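Local coordinates for IroE protein (PDB 2GZS) that hydrolyses the trilactone ring of enterobactin and its glucosylated salmochelin forms, preferring the iron-free siderophores and usually cutting once to leave linear trimers, at residues A[120-124]-A[125-129]; A[131-135]-A[136-140]; A[253-256]-A[257-261]. All blocks are in the same frame, centred on the assembly; numbering follows the deposited sequence.

How the contacts relate
All three contacts are local ones in an alpha/beta-hydrolase fold, a central beta sheet covered by helices. Contacts 1 and 2 follow each other along the chain: contact 1 is the middle of helix 117-132, and contact 2 is its C-terminal end with the turn into strand 138-139, the two centres about 14 Å apart. Contact 3 belongs to helix 247-262, on the opposite side of the chain's centre from contact 1, about 23 Å away between centres and about 21 Å from contact 2. It is the one near the catalytic dyad: the side chain of Ser254 is about 9 Å from that of Ser149 and about 10 Å from that of His247 and from the bound diisopropyl phosphonate.

Contact 1: residues A[120-124]-A[125-129]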
ATOM      1  N   PHE A 120       9.853   9.439  -2.516  1.00 10.54           N
ATOM      2  CA  PHE A 120       8.485   9.358  -1.961  1.00  9.16           C
ATOM      3  C   PHE A 120       8.549   8.511  -0.685  1.00 11.05           C
ATOM      4  O   PHE A 120       7.851   8.886   0.289  1.00 10.67           O
ATOM      5  CB  PHE A 120       7.568   8.751  -3.016  1.00  8.54           C
ATOM      6  CG  PHE A 120       6.136   8.549  -2.474  1.00 10.93           C
ATOM      7  CD1 PHE A 120       5.388   9.623  -2.014  1.00  9.85           C
ATOM      8  CD2 PHE A 120       5.617   7.251  -2.443  1.00 10.82           C
ATOM      9  CE1 PHE A 120       4.084   9.414  -1.530  1.00 11.30           C
ATOM     10  CE2 PHE A 120       4.336   7.067  -1.912  1.00 11.00           C
ATOM     11  CZ  PHE A 120       3.576   8.126  -1.434  1.00 10.16           C
ATOM     12  N   ARG A 121       9.314   7.449  -0.635  1.00  9.11           N
ATOM     13  CA  ARG A 121       9.428   6.649   0.593  1.00  9.02           C
ATOM     14  C   ARG A 121      10.021   7.526   1.695  1.00 13.05           C
ATOM     15  O   ARG A 121       9.570   7.376   2.834  1.00 12.20           O
ATOM     16  CB  ARG A 121      10.235   5.387   0.357  1.00 12.68           C
ATOM     17  CG  ARG A 121      10.186   4.479   1.619  1.00 16.71           C
ATOM     18  CD  ARG A 121      10.490   3.002   1.268  1.00 23.65           C
ATOM     19  NE  ARG A 121      11.503   2.969   0.265  1.00 26.39           N
ATOM     20  CZ  ARG A 121      11.444   2.666  -1.043  1.00 17.61           C
ATOM     21  NH1 ARG A 121      12.616   2.789  -1.666  1.00 19.39           N
ATOM     22  NH2 ARG A 121      10.375   2.288  -1.722  1.00 16.23           N
ATOM     23  N   GLN A 122      11.010   8.384   1.424  1.00 11.34           N
ATOM     24  CA  GLN A 122      11.539   9.232   2.516  1.00 14.22           C
ATOM     25  C   GLN A 122      10.454  10.143   2.983  1.00 11.61           C
ATOM     26  O   GLN A 122      10.291  10.373   4.199  1.00 12.38           O
ATOM     27  CB  GLN A 122      12.720  10.034   1.907  1.00 15.61           C
ATOM     28  CG  GLN A 122      13.163  11.195   2.799  1.00 26.48           C
ATOM     29  CD  GLN A 122      14.601  11.050   3.269  1.00 48.25           C
ATOM     30  OE1 GLN A 122      14.976  11.658   4.282  1.00 35.51           O
ATOM     31  NE2 GLN A 122      15.314  10.245   2.471  1.00 35.96           N
ATOM     32  N   LEU A 123       9.655  10.741   2.132  1.00 10.17           N
ATOM     33  CA  LEU A 123       8.552  11.599   2.522  1.00 10.26           C
ATOM     34  C   LEU A 123       7.600  10.792   3.417  1.00 11.51           C
ATOM     35  O   LEU A 123       7.132  11.216   4.500  1.00 10.60           O
ATOM     36  CB  LEU A 123       7.779  12.110   1.300  1.00  8.80           C
ATOM     37  CG  LEU A 123       6.401  12.672   1.595  1.00 13.40           C
ATOM     38  CD1 LEU A 123       6.542  14.002   2.332  1.00 20.58           C
ATOM     39  CD2 LEU A 123       5.596  12.912   0.317  1.00 20.94           C
ATOM     40  N   LEU A 124       7.230   9.600   2.949  1.00 10.16           N
ATOM     41  CA  LEU A 124       6.214   8.783   3.657  1.00  9.48           C
ATOM     42  C   LEU A 124       6.711   8.386   5.017  1.00 12.31           C
ATOM     43  O   LEU A 124       5.929   8.526   5.993  1.00 12.08           O
ATOM     44  CB  LEU A 124       5.898   7.572   2.763  1.00 12.34           C
ATOM     45  CG  LEU A 124       4.864   6.572   3.332  1.00 12.66           C
ATOM     46  CD1 LEU A 124       3.511   7.252   3.533  1.00 11.98           C
ATOM     47  CD2 LEU A 124       4.769   5.369   2.405  1.00 16.17           C
ATOM     48  N   GLU A 125       7.914   7.861   5.127  1.00 11.62           N
ATOM     49  CA  GLU A 125       8.408   7.263   6.392  1.00 10.17           C
ATOM     50  C   GLU A 125       8.925   8.301   7.375  1.00 12.00           C
ATOM     51  O   GLU A 125       8.783   8.079   8.608  1.00 14.97           O
ATOM     52  CB  GLU A 125       9.508   6.229   6.106  1.00 12.84           C
ATOM     53  CG  GLU A 125       8.987   5.065   5.279  1.00 13.10           C
ATOM     54  CD  GLU A 125       9.994   3.938   5.146  1.00 17.21           C
ATOM     55  OE1 GLU A 125      11.119   3.979   5.679  1.00 19.95           O
ATOM     56  OE2 GLU A 125       9.598   2.967   4.467  1.00 18.80           O
ATOM     57  N   THR A 126       9.499   9.396   6.883  1.00 11.45           N
ATOM     58  CA  THR A 126      10.067  10.353   7.853  1.00 11.27           C
ATOM     59  C   THR A 126       9.223  11.583   8.065  1.00 13.44           C
ATOM     60  O   THR A 126       9.505  12.360   9.005  1.00 16.79           O
ATOM     61  CB  THR A 126      11.474  10.839   7.415  1.00 14.14           C
ATOM     62  OG1 THR A 126      11.356  11.784   6.353  1.00 15.11           O
ATOM     63  CG2 THR A 126      12.337   9.671   6.931  1.00 18.27           C
ATOM     64  N   ARG A 127       8.218  11.855   7.233  1.00 11.99           N
ATOM     65  CA  ARG A 127       7.399  13.070   7.354  1.00 11.91           C
ATOM     66  C   ARG A 127       5.928  12.723   7.581  1.00 12.78           C
ATOM     67  O   ARG A 127       5.298  13.144   8.575  1.00 13.04           O
ATOM     68  CB  ARG A 127       7.552  14.029   6.156  1.00 11.11           C
ATOM     69  CG  ARG A 127       9.027  14.362   5.886  1.00 15.74           C
ATOM     70  CD  ARG A 127       9.240  15.424   4.768  1.00 16.40           C
ATOM     71  NE  ARG A 127      10.623  15.122   4.337  1.00 14.75           N
ATOM     72  CZ  ARG A 127      11.072  14.846   3.103  1.00 14.00           C
ATOM     73  NH1 ARG A 127      10.192  14.906   2.097  1.00 14.83           N
ATOM     74  NH2 ARG A 127      12.360  14.555   3.012  1.00 16.30           N
ATOM     75  N   ILE A 128       5.338  11.946   6.655  1.00 11.32           N
ATOM     76  CA  ILE A 128       3.900  11.688   6.795  1.00 10.99           C
ATOM     77  C   ILE A 128       3.615  10.733   7.934  1.00 11.89           C
ATOM     78  O   ILE A 128       2.751  11.047   8.806  1.00 13.33           O
ATOM     79  CB  ILE A 128       3.380  11.085   5.469  1.00  9.75           C
ATOM     80  CG1 ILE A 128       3.604  12.047   4.319  1.00 13.17           C
ATOM     81  CG2 ILE A 128       1.907  10.663   5.662  1.00 12.15           C
ATOM     82  CD1 ILE A 128       2.982  11.523   3.012  1.00 14.54           C
ATOM     83  N   ALA A 129       4.208   9.579   8.008  1.00 11.44           N
ATOM     84  CA  ALA A 129       3.844   8.573   9.032  1.00 13.08           C
ATOM     85  C   ALA A 129       4.073   9.153  10.434  1.00 17.32           C
ATOM     86  O   ALA A 129       3.165   9.015  11.276  1.00 14.39           O
ATOM     87  CB  ALA A 129       4.588   7.263   8.760  1.00 14.46           C
TER
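Over one face of the Arg127 guanidinium lies the backbone of Leu123, with its N 4.1 Å above the plane and toward the rim, while CG of Gln122 approaches NH2 obliquely at 3.5 Å. Gln122's amide plane is turned only 27° from the guanidinium. The Glu125 carboxylate and Arg121 guanidinium have planes 60° apart, although the two chains run side by side and OE2 of Glu125 meets CG of Arg121 at 3.3 Å. Their charged ends do not pair: Arg121 goes to Asp157 and Ser158, Glu125 to Ser162.

Within helix 117-132 a wider pi-type turn spans 125-128. Ile128 N makes the straighter bond to Leu123 O, at 2.9 Å, and Arg127 N a more bent one from above the carbonyl plane. Thr126 holds OG1 between its backbone N and carbonyl carbon (chi1 76°), which turns the hydroxyl back to Gln122 O at 2.8 Å, on the face opposite to Thr126 N. Leucine and isoleucine suit the inner side, where Leu123 CG packs on Ile128 CD1 at 3.9 Å, against strands 26-34 and 73-79.

Gln122 and Arg127 run along the outer side, while Arg121 and Glu125 reach across to the neighbouring helix and its end. The widened turn keeps Leu123 O and Leu124 O bonded by using donors five residues on, Ile128 N and Ala129 N, and Thr126 OG1 gives Gln122 O a second donor.

Contact 2: residues A[131-135]-A[136-140]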
ATOM      1  N   LYS A 131       3.912  12.056  11.560  1.00 12.36           N
ATOM      2  CA  LYS A 131       2.923  13.070  11.876  1.00 13.41           C
ATOM      3  C   LYS A 131       1.582  12.395  12.105  1.00 19.46           C
ATOM      4  O   LYS A 131       0.925  12.693  13.120  1.00 16.21           O
ATOM      5  CB  LYS A 131       2.888  14.091  10.728  1.00 15.79           C
ATOM      6  CG  LYS A 131       1.781  15.133  10.820  1.00 16.81           C
ATOM      7  CD  LYS A 131       1.751  15.681  12.229  1.00 20.75           C
ATOM      8  CE  LYS A 131       2.832  16.684  12.560  1.00 41.50           C
ATOM      9  NZ  LYS A 131       2.832  17.106  13.996  1.00 44.42           N
ATOM     10  N   VAL A 132       1.115  11.523  11.194  1.00 12.65           N
ATOM     11  CA  VAL A 132      -0.264  11.057  11.369  1.00 14.07           C
ATOM     12  C   VAL A 132      -0.346  10.051  12.537  1.00 15.21           C
ATOM     13  O   VAL A 132      -1.484   9.911  13.057  1.00 14.73           O
ATOM     14  CB  VAL A 132      -0.834  10.474  10.059  1.00 17.15           C
ATOM     15  CG1 VAL A 132      -0.745  11.478   8.907  1.00 17.90           C
ATOM     16  CG2 VAL A 132      -0.101   9.195   9.724  1.00 14.29           C
ATOM     17  N   GLU A 133       0.723   9.412  12.986  1.00 11.75           N
ATOM     18  CA  GLU A 133       0.668   8.513  14.127  1.00 10.77           C
ATOM     19  C   GLU A 133       0.752   9.236  15.480  1.00 18.70           C
ATOM     20  O   GLU A 133       0.510   8.578  16.513  1.00 15.75           O
ATOM     21  CB  GLU A 133       1.845   7.508  14.005  1.00 11.47           C
ATOM     22  CG  GLU A 133       1.510   6.509  12.879  1.00  9.78           C
ATOM     23  CD  GLU A 133       2.497   5.366  12.815  1.00 18.37           C
ATOM     24  OE1 GLU A 133       3.259   4.998  13.761  1.00 18.08           O
ATOM     25  OE2 GLU A 133       2.602   4.712  11.715  1.00 18.63           O
ATOM     26  N   GLN A 134       1.099  10.537  15.477  1.00 16.31           N
ATOM     27  CA  GLN A 134       1.163  11.249  16.756  1.00 17.88           C
ATOM     28  C   GLN A 134      -0.195  11.237  17.407  1.00 16.19           C
ATOM     29  O   GLN A 134      -1.270  11.433  16.881  1.00 17.41           O
ATOM     30  CB  GLN A 134       1.650  12.688  16.495  1.00 23.35           C
ATOM     31  CG  GLN A 134       3.113  12.756  16.112  1.00 29.47           C
ATOM     32  CD  GLN A 134       3.481  14.182  15.725  1.00 46.56           C
ATOM     33  OE1 GLN A 134       2.724  15.103  16.009  1.00 34.66           O
ATOM     34  NE2 GLN A 134       4.631  14.329  15.087  1.00 78.09           N
ATOM     35  N   GLY A 135      -0.154  10.977  18.717  1.00 17.02           N
ATOM     36  CA  GLY A 135      -1.447  11.018  19.399  1.00 18.22           C
ATOM     37  C   GLY A 135      -2.264   9.746  19.252  1.00 21.79           C
ATOM     38  O   GLY A 135      -3.412   9.690  19.765  1.00 24.37           O
ATOM     39  N   LEU A 136      -1.725   8.714  18.602  1.00 15.33           N
ATOM     40  CA  LEU A 136      -2.482   7.458  18.488  1.00 14.74           C
ATOM     41  C   LEU A 136      -1.705   6.298  19.082  1.00 16.62           C
ATOM     42  O   LEU A 136      -0.479   6.191  19.053  1.00 18.91           O
ATOM     43  CB  LEU A 136      -2.791   7.112  17.013  1.00 16.57           C
ATOM     44  CG  LEU A 136      -3.673   8.096  16.262  1.00 18.96           C
ATOM     45  CD1 LEU A 136      -3.778   7.695  14.791  1.00 15.17           C
ATOM     46  CD2 LEU A 136      -5.039   8.182  16.918  1.00 20.05           C
ATOM     47  N   ASN A 137      -2.459   5.355  19.675  1.00 19.59           N
ATOM     48  CA  ASN A 137      -1.840   4.125  20.115  1.00 17.66           C
ATOM     49  C   ASN A 137      -1.804   3.145  18.912  1.00 15.10           C
ATOM     50  O   ASN A 137      -2.842   2.555  18.635  1.00 21.18           O
ATOM     51  CB  ASN A 137      -2.568   3.449  21.278  1.00 23.87           C
ATOM     52  CG  ASN A 137      -1.847   2.243  21.818  1.00 18.14           C
ATOM     53  OD1 ASN A 137      -0.647   1.984  21.632  1.00 24.86           O
ATOM     54  ND2 ASN A 137      -2.597   1.420  22.564  1.00 24.55           N
ATOM     55  N   ILE A 138      -0.616   3.076  18.331  1.00 19.70           N
ATOM     56  CA  ILE A 138      -0.430   2.257  17.121  1.00 17.39           C
ATOM     57  C   ILE A 138       0.400   1.035  17.460  1.00 17.05           C
ATOM     58  O   ILE A 138       1.418   1.187  18.152  1.00 19.00           O
ATOM     59  CB  ILE A 138       0.299   3.095  16.059  1.00 17.12           C
ATOM     60  CG1 ILE A 138      -0.500   4.304  15.605  1.00 16.77           C
ATOM     61  CG2 ILE A 138       0.662   2.149  14.892  1.00 17.28           C
ATOM     62  CD1 ILE A 138      -1.865   3.934  15.060  1.00 17.00           C
ATOM     63  N   ASP A 139      -0.048  -0.129  17.010  1.00 15.02           N
ATOM     64  CA  ASP A 139       0.736  -1.338  17.154  1.00 16.87           C
ATOM     65  C   ASP A 139       1.781  -1.390  16.031  1.00 20.68           C
ATOM     66  O   ASP A 139       1.401  -1.739  14.890  1.00 17.38           O
ATOM     67  CB  ASP A 139      -0.119  -2.584  17.068  1.00 17.79           C
ATOM     68  CG  ASP A 139       0.676  -3.829  17.403  1.00 25.85           C
ATOM     69  OD1 ASP A 139       1.916  -3.818  17.369  1.00 26.15           O
ATOM     70  OD2 ASP A 139       0.048  -4.851  17.721  1.00 26.75           O
ATOM     71  N   ARG A 140       2.977  -1.049  16.414  1.00 18.37           N
ATOM     72  CA  ARG A 140       3.956  -0.854  15.318  1.00 22.42           C
ATOM     73  C   ARG A 140       4.269  -2.153  14.623  1.00 27.31           C
ATOM     74  O   ARG A 140       4.641  -2.194  13.440  1.00 19.82           O
ATOM     75  CB  ARG A 140       5.217  -0.120  15.794  1.00 17.15           C
ATOM     76  CG  ARG A 140       4.928   1.350  16.030  1.00 19.15           C
ATOM     77  CD  ARG A 140       6.074   1.990  16.805  1.00 29.42           C
ATOM     78  NE  ARG A 140       5.938   3.443  16.905  1.00 26.45           N
ATOM     79  CZ  ARG A 140       6.887   4.214  17.455  1.00 39.53           C
ATOM     80  NH1 ARG A 140       7.982   3.645  17.952  1.00 29.84           N
ATOM     81  NH2 ARG A 140       6.725   5.534  17.515  1.00 32.10           N
TER
HETATM   82  O   HOH W   1       3.629   4.892  16.270  1.00 25.55           O
HETATM   83  O   HOH W   2       1.907   6.380  18.027  1.00 31.79           O
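Leu136 keeps CG anti to its own carbonyl carbon (chi1 -63°), which turns the branch back toward the preceding residues; chi2 then sets CD1 3.6 Å from Val132 O and CD2 near Gly135 O. The same choice in Glu133 (chi1 -73°), followed by an extended chain, carries its carboxylate past Ile138. These groups meet round a type II beta turn, Glu133 to Leu136, which takes the chain from helix 117-132 toward strand 138-139 in the alpha/beta-hydrolase fold.

The turn is closed by the hydrogen bond from Leu136 N to Glu133 O, 3.1 Å long, with the donor well above the plane of that carbonyl. Gly135 suits the third position because, at its positive phi of 82°, a CB would be jammed against the carbonyl O of Gln134. From the last turn of the helix, Lys131 NZ donates a hydrogen bond to Gln134 OE1 at 2.8 Å.

Glu133 and Ile138 cross at about a right angle, CG of the first 4.0 Å from CG1 of the second. The aliphatic part of glutamate thus covers isoleucine, which rests on Ile45 and Val73, while the carboxylate of Glu133 is held by a salt bridge from OE1 to Arg143 and a hydrogen bond between OE2 and Tyr47 OH. Leucine fits at 136 since it reaches the carbonyls of Val132 and Gly135, and Val33 of strand 26-34; an alanine here would probably leave a gap beside Val33 and uncover the Val132 carbonyl.

One water bridges the turn, donating to Glu133 O and Leu136 O. Another mediates between opposite charges too far apart for a salt bridge: in the plane of the Arg140 guanidinium at its edge, it accepts from NE at 2.8 Å and donates to Glu133 OE1 at 2.5 Å.

Contact 3: residues A[253-256]-A[257-261]; sequences ASFR and QALLD
Leu259 brings its CD1 to the edge of the Phe255 ring, near the ring plane and 3.8 Å from CD1 of the phenylalanine, so that one turn of helix 247-262 carries an apolar pair whose side chains meet at a slant. One face of that ring is taken by Arg256, whose CG lies 3.7 Å above the plane and over its centre; a methylene suits this place because it offers C-H to the aromatic surface while the charged end continues past it.

The backbone sets these groups one turn apart. Leu259 N donates to Phe255 O at 3.0 Å with an N-H...O angle of 167°, and Gln257 N, Ala258 N and Leu260 N repeat the bond to Ala253 O, Ser254 O and Arg256 O. Leu260 also leans back along the helix: with CG anti to its carbonyl carbon (chi1 -71°), that atom comes within 3.3 Å of Arg256 O. Ala258, with only a methyl, lets the helix lie close to Leu46 of strand 43-48.

Further out, Leu259 is packed by Leu62 and Leu66 of helix 60-66 and by Met48, and Phe255 by Val54 and Arg57 of helix 51-57. The polar ends find partners beyond the two segments: Ser254 OG bonds to Met250 O, one turn earlier, with Trp146 NE1 a weak further partner, Gln257 NE2 to Glu265, and Asp261 to the Tyr169 hydroxyl; Arg256 has a long, weak ion pair with Asp59.

The chemistry thus divides the helix. Its buried flank is mostly apolar, made by Phe255, Ala258 and Leu259, and the buried Ser254 hydroxyl there is satisfied chiefly by a carbonyl of its own helix. This helix begins at the active-site His247 and packs on strand 43-48.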
ATOM      1  N   ALA A 253     -11.027  -5.089  -4.636  1.00 10.24           N
ATOM      2  CA  ALA A 253     -10.796  -6.324  -3.922  1.00  8.43           C
ATOM      3  C   ALA A 253      -9.522  -6.316  -3.115  1.00 10.55           C
ATOM      4  O   ALA A 253      -9.436  -6.791  -1.971  1.00 10.51           O
ATOM      5  CB  ALA A 253     -10.739  -7.511  -4.911  1.00 11.51           C
ATOM      6  N   SER A 254      -8.455  -5.828  -3.752  1.00 10.89           N
ATOM      7  CA  SER A 254      -7.145  -5.921  -3.091  1.00  9.71           C
ATOM      8  C   SER A 254      -7.088  -4.894  -1.918  1.00  8.80           C
ATOM      9  O   SER A 254      -6.572  -5.337  -0.894  1.00  9.98           O
ATOM     10  CB  SER A 254      -6.048  -5.726  -4.152  1.00 11.19           C
ATOM     11  OG  SER A 254      -6.009  -4.409  -4.649  1.00 12.02           O
ATOM     12  N   PHE A 255      -7.623  -3.695  -2.113  1.00  8.54           N
ATOM     13  CA  PHE A 255      -7.485  -2.783  -0.936  1.00 10.45           C
ATOM     14  C   PHE A 255      -8.410  -3.290   0.165  1.00 12.33           C
ATOM     15  O   PHE A 255      -8.053  -3.207   1.341  1.00 11.24           O
ATOM     16  CB  PHE A 255      -7.745  -1.347  -1.350  1.00 10.09           C
ATOM     17  CG  PHE A 255      -9.079  -0.697  -1.133  1.00 10.30           C
ATOM     18  CD1 PHE A 255      -9.526  -0.271   0.151  1.00 13.41           C
ATOM     19  CD2 PHE A 255      -9.948  -0.442  -2.184  1.00 12.64           C
ATOM     20  CE1 PHE A 255     -10.760   0.334   0.327  1.00 12.99           C
ATOM     21  CE2 PHE A 255     -11.188   0.125  -1.999  1.00 15.43           C
ATOM     22  CZ  PHE A 255     -11.617   0.532  -0.734  1.00 11.98           C
ATOM     23  N   ARG A 256      -9.613  -3.745  -0.193  1.00  9.52           N
ATOM     24  CA  ARG A 256     -10.527  -4.146   0.912  1.00 10.06           C
ATOM     25  C   ARG A 256     -10.020  -5.382   1.567  1.00  9.22           C
ATOM     26  O   ARG A 256     -10.057  -5.539   2.799  1.00 10.40           O
ATOM     27  CB  ARG A 256     -11.924  -4.319   0.301  1.00  9.63           C
ATOM     28  CG  ARG A 256     -12.552  -3.011  -0.103  1.00 10.04           C
ATOM     29  CD  ARG A 256     -13.943  -3.319  -0.694  1.00 24.40           C
ATOM     30  NE  ARG A 256     -14.344  -2.207  -1.541  1.00 47.69           N
ATOM     31  CZ  ARG A 256     -15.434  -1.496  -1.305  1.00 45.87           C
ATOM     32  NH1 ARG A 256     -16.146  -1.873  -0.249  1.00 45.78           N
ATOM     33  NH2 ARG A 256     -15.702  -0.501  -2.143  1.00 28.14           N
ATOM     34  N   GLN A 257      -9.493  -6.370   0.845  1.00  9.29           N
ATOM     35  CA  GLN A 257      -8.996  -7.581   1.453  1.00 10.74           C
ATOM     36  C   GLN A 257      -7.746  -7.307   2.300  1.00  9.51           C
ATOM     37  O   GLN A 257      -7.558  -7.937   3.323  1.00  9.98           O
ATOM     38  CB  GLN A 257      -8.773  -8.706   0.404  1.00 10.25           C
ATOM     39  CG  GLN A 257      -8.326 -10.016   1.070  1.00 12.37           C
ATOM     40  CD  GLN A 257      -9.447 -10.623   1.920  1.00 13.40           C
ATOM     41  OE1 GLN A 257     -10.480 -11.011   1.373  1.00 17.45           O
ATOM     42  NE2 GLN A 257      -9.296 -10.690   3.235  1.00 14.82           N
ATOM     43  N   ALA A 258      -6.931  -6.324   1.861  1.00  9.66           N
ATOM     44  CA  ALA A 258      -5.791  -5.958   2.719  1.00 10.28           C
ATOM     45  C   ALA A 258      -6.273  -5.372   4.059  1.00  6.79           C
ATOM     46  O   ALA A 258      -5.704  -5.761   5.065  1.00 10.99           O
ATOM     47  CB  ALA A 258      -4.894  -4.984   1.941  1.00 10.83           C
ATOM     48  N   LEU A 259      -7.246  -4.490   3.951  1.00  8.62           N
ATOM     49  CA  LEU A 259      -7.760  -3.984   5.265  1.00  8.51           C
ATOM     50  C   LEU A 259      -8.308  -5.119   6.113  1.00  9.41           C
ATOM     51  O   LEU A 259      -8.101  -5.217   7.315  1.00 11.88           O
ATOM     52  CB  LEU A 259      -8.806  -2.924   4.961  1.00  7.93           C
ATOM     53  CG  LEU A 259      -8.287  -1.577   4.516  1.00  8.95           C
ATOM     54  CD1 LEU A 259      -9.355  -0.688   3.889  1.00 11.49           C
ATOM     55  CD2 LEU A 259      -7.655  -0.839   5.741  1.00 11.40           C
ATOM     56  N   LEU A 260      -9.086  -5.994   5.484  1.00  9.41           N
ATOM     57  CA  LEU A 260      -9.693  -7.095   6.271  1.00 11.11           C
ATOM     58  C   LEU A 260      -8.638  -7.985   6.875  1.00 13.21           C
ATOM     59  O   LEU A 260      -8.698  -8.463   8.027  1.00 12.77           O
ATOM     60  CB  LEU A 260     -10.660  -7.882   5.375  1.00 12.75           C
ATOM     61  CG  LEU A 260     -11.934  -7.128   5.024  1.00 13.73           C
ATOM     62  CD1 LEU A 260     -12.596  -7.757   3.805  1.00 13.25           C
ATOM     63  CD2 LEU A 260     -12.947  -7.126   6.176  1.00 17.06           C
ATOM     64  N   ASP A 261      -7.569  -8.266   6.087  1.00 10.26           N
ATOM     65  CA  ASP A 261      -6.497  -9.096   6.600  1.00 12.19           C
ATOM     66  C   ASP A 261      -5.790  -8.445   7.800  1.00 13.41           C
ATOM     67  O   ASP A 261      -5.539  -9.141   8.793  1.00 13.22           O
ATOM     68  CB  ASP A 261      -5.535  -9.388   5.422  1.00 13.50           C
ATOM     69  CG  ASP A 261      -4.493 -10.427   5.767  1.00 12.60           C
ATOM     70  OD1 ASP A 261      -4.739 -11.587   6.179  1.00 15.25           O
ATOM     71  OD2 ASP A 261      -3.298 -10.120   5.703  1.00 14.70           O
TER